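Local atomic coordinates of protein transport protein SEC16 (Saccharomyces cerevisiae, PDB entry 3MZK), a protein that helps to start assembly of the COPII coat and to select cargo for transport vesicles leaving the endoplasmic reticulum, and also takes part in autophagy. Residues Asn60-Gly71 / Phe330-Tyr341. Residues are numbered along the deposited sequence; the frame is centred on the assembly and turned at random.
Sequences NDMLKSFPGPLG and FESILWDEIYEY
F66 turns its CG anti to the backbone N (chi1 -171°), which swings the ring toward helix 330-341 and under L334, while E337, likewise anti and extended beyond CG, reaches out to the backbone of L70. These contacts join helix 61-65 and the loop after it to helix 330-341, part of the Sec23-binding family region in the ACE1-like alpha-solenoid of SEC16; the two helix axes run roughly parallel. Leucine methyls over aromatic faces make up much of the joint. L334 CD2 sits over the centre of the F66 ring in a CH-pi contact, 3.5 Å from the centroid, and the other branch, CD1, lies 3.5 Å from M62 CG, so one forked side chain serves two neighbours. The pattern is reversed at F330, whose ring takes L63 CD1 over its face while the N60 amide stands at its edge, turned 80° from the ring plane. M62, long and flexible, bends at its end to place CE 3.5 Å from E331 OE2. Farther along, L70 CD1 packs 3.9 Å from I338 CG1, and W83 of helix 77-94 also touches L334. Glutamate suits position 337, buried in this mostly apolar joint, because its extended chain carries one oxygen to the L70 amide and the other, OE1, to the Y378 hydroxyl. With an alanine in place of E337, both groups would probably lose this partner and the loop be held less firmly. L70 N gives E337 OE2 a bent hydrogen bond, 2.7 Å from N to OE2, on the anti side and 29° out of the carboxylate plane.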
loop_
_atom_site.group_PDB
_atom_site.type_symbol
_atom_site.label_atom_id
_atom_site.label_comp_id
_atom_site.label_asym_id
_atom_site.label_seq_id
_atom_site.Cartn_x
_atom_site.Cartn_y
_atom_site.Cartn_z
ATOM N N ASN B 60 -49.635 13.810 -7.591
ATOM C CA ASN B 60 -48.374 14.412 -8.015
ATOM C C ASN B 60 -48.022 14.050 -9.449
ATOM O O ASN B 60 -48.023 12.874 -9.813
ATOM C CB ASN B 60 -47.233 13.978 -7.092
ATOM C CG ASN B 60 -47.294 14.646 -5.736
ATOM O OD1 ASN B 60 -48.355 15.087 -5.297
ATOM N ND2 ASN B 60 -46.151 14.734 -5.065
ATOM N N ASP B 61 -47.722 15.055 -10.266
ATOM C CA ASP B 61 -47.250 14.789 -11.617
ATOM C C ASP B 61 -45.910 14.061 -11.529
ATOM O O ASP B 61 -45.490 13.390 -12.471
ATOM C CB ASP B 61 -47.119 16.087 -12.420
ATOM N N MET B 62 -45.258 14.186 -10.376
ATOM C CA MET B 62 -43.954 13.572 -10.140
ATOM C C MET B 62 -43.982 12.064 -10.375
ATOM O O MET B 62 -43.326 11.561 -11.282
ATOM C CB MET B 62 -43.471 13.876 -8.718
ATOM C CG MET B 62 -41.965 13.728 -8.522
ATOM S SD MET B 62 -41.451 13.837 -6.792
ATOM C CE MET B 62 -42.186 15.400 -6.319
ATOM N N LEU B 63 -44.741 11.347 -9.553
ATOM C CA LEU B 63 -44.867 9.898 -9.699
ATOM C C LEU B 63 -45.408 9.474 -11.063
ATOM O O LEU B 63 -45.063 8.404 -11.561
ATOM C CB LEU B 63 -45.759 9.315 -8.604
ATOM C CG LEU B 63 -45.222 9.366 -7.177
ATOM C CD1 LEU B 63 -46.295 8.933 -6.199
ATOM C CD2 LEU B 63 -43.979 8.501 -7.034
ATOM N N LYS B 64 -46.260 10.306 -11.656
ATOM C CA LYS B 64 -46.902 9.972 -12.928
ATOM C C LYS B 64 -45.945 10.068 -14.109
ATOM O O LYS B 64 -46.050 9.304 -15.066
ATOM C CB LYS B 64 -48.124 10.862 -13.179
ATOM N N SER B 65 -45.009 11.007 -14.034
ATOM C CA SER B 65 -44.113 11.282 -15.152
ATOM C C SER B 65 -42.837 10.440 -15.113
ATOM O O SER B 65 -42.202 10.220 -16.145
ATOM C CB SER B 65 -43.757 12.770 -15.186
ATOM O OG SER B 65 -43.155 13.181 -13.969
ATOM N N PHE B 66 -42.465 9.980 -13.921
ATOM C CA PHE B 66 -41.256 9.178 -13.735
ATOM C C PHE B 66 -41.211 8.026 -14.733
ATOM O O PHE B 66 -42.184 7.282 -14.872
ATOM C CB PHE B 66 -41.194 8.649 -12.300
ATOM C CG PHE B 66 -39.888 7.997 -11.941
ATOM C CD1 PHE B 66 -38.717 8.733 -11.910
ATOM C CD2 PHE B 66 -39.835 6.653 -11.607
ATOM C CE1 PHE B 66 -37.509 8.137 -11.568
ATOM C CE2 PHE B 66 -38.633 6.054 -11.264
ATOM C CZ PHE B 66 -37.469 6.798 -11.247
ATOM N N PRO B 67 -40.078 7.884 -15.440
ATOM C CA PRO B 67 -39.868 6.903 -16.513
ATOM C C PRO B 67 -39.909 5.457 -16.031
ATOM O O PRO B 67 -38.853 4.853 -15.857
ATOM C CB PRO B 67 -38.460 7.236 -17.023
ATOM C CG PRO B 67 -38.220 8.643 -16.612
ATOM C CD PRO B 67 -38.927 8.792 -15.300
ATOM N N GLY B 68 -41.112 4.920 -15.835
ATOM C CA GLY B 68 -41.304 3.533 -15.441
ATOM C C GLY B 68 -40.293 3.035 -14.429
ATOM O O GLY B 68 -39.649 3.832 -13.745
ATOM N N PRO B 69 -40.156 1.705 -14.313
ATOM C CA PRO B 69 -39.136 1.108 -13.445
ATOM C C PRO B 69 -37.750 1.231 -14.064
ATOM O O PRO B 69 -37.516 0.663 -15.129
ATOM C CB PRO B 69 -39.539 -0.372 -13.391
ATOM C CG PRO B 69 -40.938 -0.431 -13.918
ATOM C CD PRO B 69 -41.054 0.692 -14.888
ATOM N N LEU B 70 -36.847 1.964 -13.421
ATOM C CA LEU B 70 -35.466 2.016 -13.888
ATOM C C LEU B 70 -34.858 0.634 -13.725
ATOM O O LEU B 70 -35.323 -0.158 -12.907
ATOM C CB LEU B 70 -34.654 3.027 -13.081
ATOM C CG LEU B 70 -35.228 4.434 -12.969
ATOM C CD1 LEU B 70 -34.311 5.299 -12.127
ATOM C CD2 LEU B 70 -35.419 5.029 -14.347
ATOM N N GLY B 71 -33.818 0.337 -14.490
ATOM C CA GLY B 71 -33.205 -0.974 -14.409
ATOM C C GLY B 71 -33.952 -1.962 -15.278
ATOM O O GLY B 71 -33.354 -2.863 -15.862
ATOM N N PHE B 330 -42.355 10.610 -1.390
ATOM C CA PHE B 330 -42.208 10.359 -2.820
ATOM C C PHE B 330 -40.766 10.609 -3.278
ATOM O O PHE B 330 -40.216 9.829 -4.063
ATOM C CB PHE B 330 -43.187 11.202 -3.636
ATOM C CG PHE B 330 -44.624 10.892 -3.366
ATOM C CD1 PHE B 330 -44.978 9.804 -2.586
ATOM C CD2 PHE B 330 -45.631 11.686 -3.895
ATOM C CE1 PHE B 330 -46.314 9.516 -2.332
ATOM C CE2 PHE B 330 -46.970 11.403 -3.647
ATOM C CZ PHE B 330 -47.307 10.316 -2.864
ATOM N N GLU B 331 -40.160 11.687 -2.782
ATOM C CA GLU B 331 -38.759 11.978 -3.085
ATOM C C GLU B 331 -37.888 10.765 -2.785
ATOM O O GLU B 331 -37.075 10.347 -3.615
ATOM C CB GLU B 331 -38.255 13.191 -2.296
ATOM C CG GLU B 331 -38.939 14.505 -2.639
ATOM C CD GLU B 331 -40.400 14.533 -2.223
ATOM O OE1 GLU B 331 -40.728 13.963 -1.157
ATOM O OE2 GLU B 331 -41.219 15.124 -2.967
ATOM N N SER B 332 -38.071 10.199 -1.596
ATOM C CA SER B 332 -37.314 9.024 -1.174
ATOM C C SER B 332 -37.494 7.848 -2.129
ATOM O O SER B 332 -36.530 7.166 -2.468
ATOM C CB SER B 332 -37.711 8.605 0.241
ATOM O OG SER B 332 -36.967 7.476 0.661
ATOM N N ILE B 333 -38.727 7.606 -2.559
ATOM C CA ILE B 333 -38.984 6.514 -3.489
ATOM C C ILE B 333 -38.150 6.680 -4.749
ATOM O O ILE B 333 -37.467 5.752 -5.183
ATOM C CB ILE B 333 -40.463 6.448 -3.890
ATOM C CG1 ILE B 333 -41.331 6.167 -2.669
ATOM C CG2 ILE B 333 -40.686 5.380 -4.954
ATOM C CD1 ILE B 333 -42.810 6.150 -2.986
ATOM N N LEU B 334 -38.213 7.873 -5.331
ATOM C CA LEU B 334 -37.539 8.160 -6.588
ATOM C C LEU B 334 -36.023 8.269 -6.408
ATOM O O LEU B 334 -35.255 7.645 -7.143
ATOM C CB LEU B 334 -38.109 9.437 -7.213
ATOM C CG LEU B 334 -39.620 9.427 -7.467
ATOM C CD1 LEU B 334 -40.100 10.765 -7.985
ATOM C CD2 LEU B 334 -40.012 8.320 -8.432
ATOM N N TRP B 335 -35.594 9.060 -5.431
ATOM C CA TRP B 335 -34.174 9.166 -5.132
ATOM C C TRP B 335 -33.563 7.785 -4.945
ATOM O O TRP B 335 -32.553 7.460 -5.570
ATOM C CB TRP B 335 -33.938 10.008 -3.885
ATOM C CG TRP B 335 -34.209 11.450 -4.097
ATOM C CD1 TRP B 335 -34.271 12.104 -5.291
ATOM C CD2 TRP B 335 -34.470 12.429 -3.088
ATOM N NE1 TRP B 335 -34.545 13.435 -5.088
ATOM C CE2 TRP B 335 -34.673 13.660 -3.743
ATOM C CE3 TRP B 335 -34.550 12.385 -1.691
ATOM C CZ2 TRP B 335 -34.949 14.837 -3.051
ATOM C CZ3 TRP B 335 -34.823 13.555 -1.004
ATOM C CH2 TRP B 335 -35.019 14.764 -1.684
ATOM N N ASP B 336 -34.179 6.969 -4.094
ATOM C CA ASP B 336 -33.658 5.635 -3.834
ATOM C C ASP B 336 -33.508 4.803 -5.100
ATOM O O ASP B 336 -32.501 4.117 -5.276
ATOM C CB ASP B 336 -34.506 4.900 -2.801
ATOM C CG ASP B 336 -34.241 5.380 -1.390
ATOM O OD1 ASP B 336 -33.176 5.994 -1.173
ATOM O OD2 ASP B 336 -35.090 5.143 -0.500
ATOM N N GLU B 337 -34.490 4.867 -5.992
ATOM C CA GLU B 337 -34.406 4.082 -7.222
ATOM C C GLU B 337 -33.363 4.631 -8.194
ATOM O O GLU B 337 -32.668 3.871 -8.868
ATOM C CB GLU B 337 -35.765 3.954 -7.909
ATOM C CG GLU B 337 -35.708 3.071 -9.141
ATOM C CD GLU B 337 -37.076 2.647 -9.625
ATOM O OE1 GLU B 337 -38.074 2.946 -8.938
ATOM O OE2 GLU B 337 -37.145 2.008 -10.697
ATOM N N ILE B 338 -33.255 5.954 -8.257
ATOM C CA ILE B 338 -32.228 6.599 -9.070
ATOM C C ILE B 338 -30.826 6.264 -8.557
ATOM O O ILE B 338 -29.929 5.916 -9.335
ATOM C CB ILE B 338 -32.420 8.124 -9.096
ATOM C CG1 ILE B 338 -33.700 8.470 -9.864
ATOM C CG2 ILE B 338 -31.200 8.808 -9.710
ATOM C CD1 ILE B 338 -34.059 9.940 -9.856
ATOM N N TYR B 339 -30.647 6.364 -7.244
ATOM C CA TYR B 339 -29.384 6.015 -6.609
ATOM C C TYR B 339 -29.028 4.567 -6.924
ATOM O O TYR B 339 -27.860 4.237 -7.122
ATOM C CB TYR B 339 -29.482 6.231 -5.099
ATOM C CG TYR B 339 -28.173 6.148 -4.352
ATOM C CD1 TYR B 339 -27.089 6.940 -4.719
ATOM C CD2 TYR B 339 -28.028 5.301 -3.256
ATOM C CE1 TYR B 339 -25.883 6.876 -4.028
ATOM C CE2 TYR B 339 -26.829 5.230 -2.557
ATOM C CZ TYR B 339 -25.761 6.022 -2.949
ATOM O OH TYR B 339 -24.570 5.957 -2.265
ATOM N N GLU B 340 -30.036 3.704 -6.987
ATOM C CA GLU B 340 -29.803 2.303 -7.321
ATOM C C GLU B 340 -29.352 2.162 -8.768
ATOM O O GLU B 340 -28.402 1.433 -9.068
ATOM C CB GLU B 340 -31.064 1.475 -7.093
ATOM C CG GLU B 340 -30.887 -0.006 -7.366
ATOM C CD GLU B 340 -32.193 -0.767 -7.278
ATOM O OE1 GLU B 340 -33.189 -0.301 -7.872
ATOM O OE2 GLU B 340 -32.230 -1.826 -6.614
ATOM N N TYR B 341 -30.040 2.862 -9.664
ATOM C CA TYR B 341 -29.690 2.836 -11.077
ATOM C C TYR B 341 -28.229 3.223 -11.278
ATOM O O TYR B 341 -27.531 2.623 -12.089
ATOM C CB TYR B 341 -30.603 3.765 -11.874
ATOM C CG TYR B 341 -30.361 3.731 -13.366
ATOM C CD1 TYR B 341 -30.701 2.613 -14.115
ATOM C CD2 TYR B 341 -29.797 4.820 -14.026
ATOM C CE1 TYR B 341 -30.483 2.574 -15.480
ATOM C CE2 TYR B 341 -29.579 4.793 -15.394
ATOM C CZ TYR B 341 -29.925 3.666 -16.114
ATOM O OH TYR B 341 -29.711 3.626 -17.471
#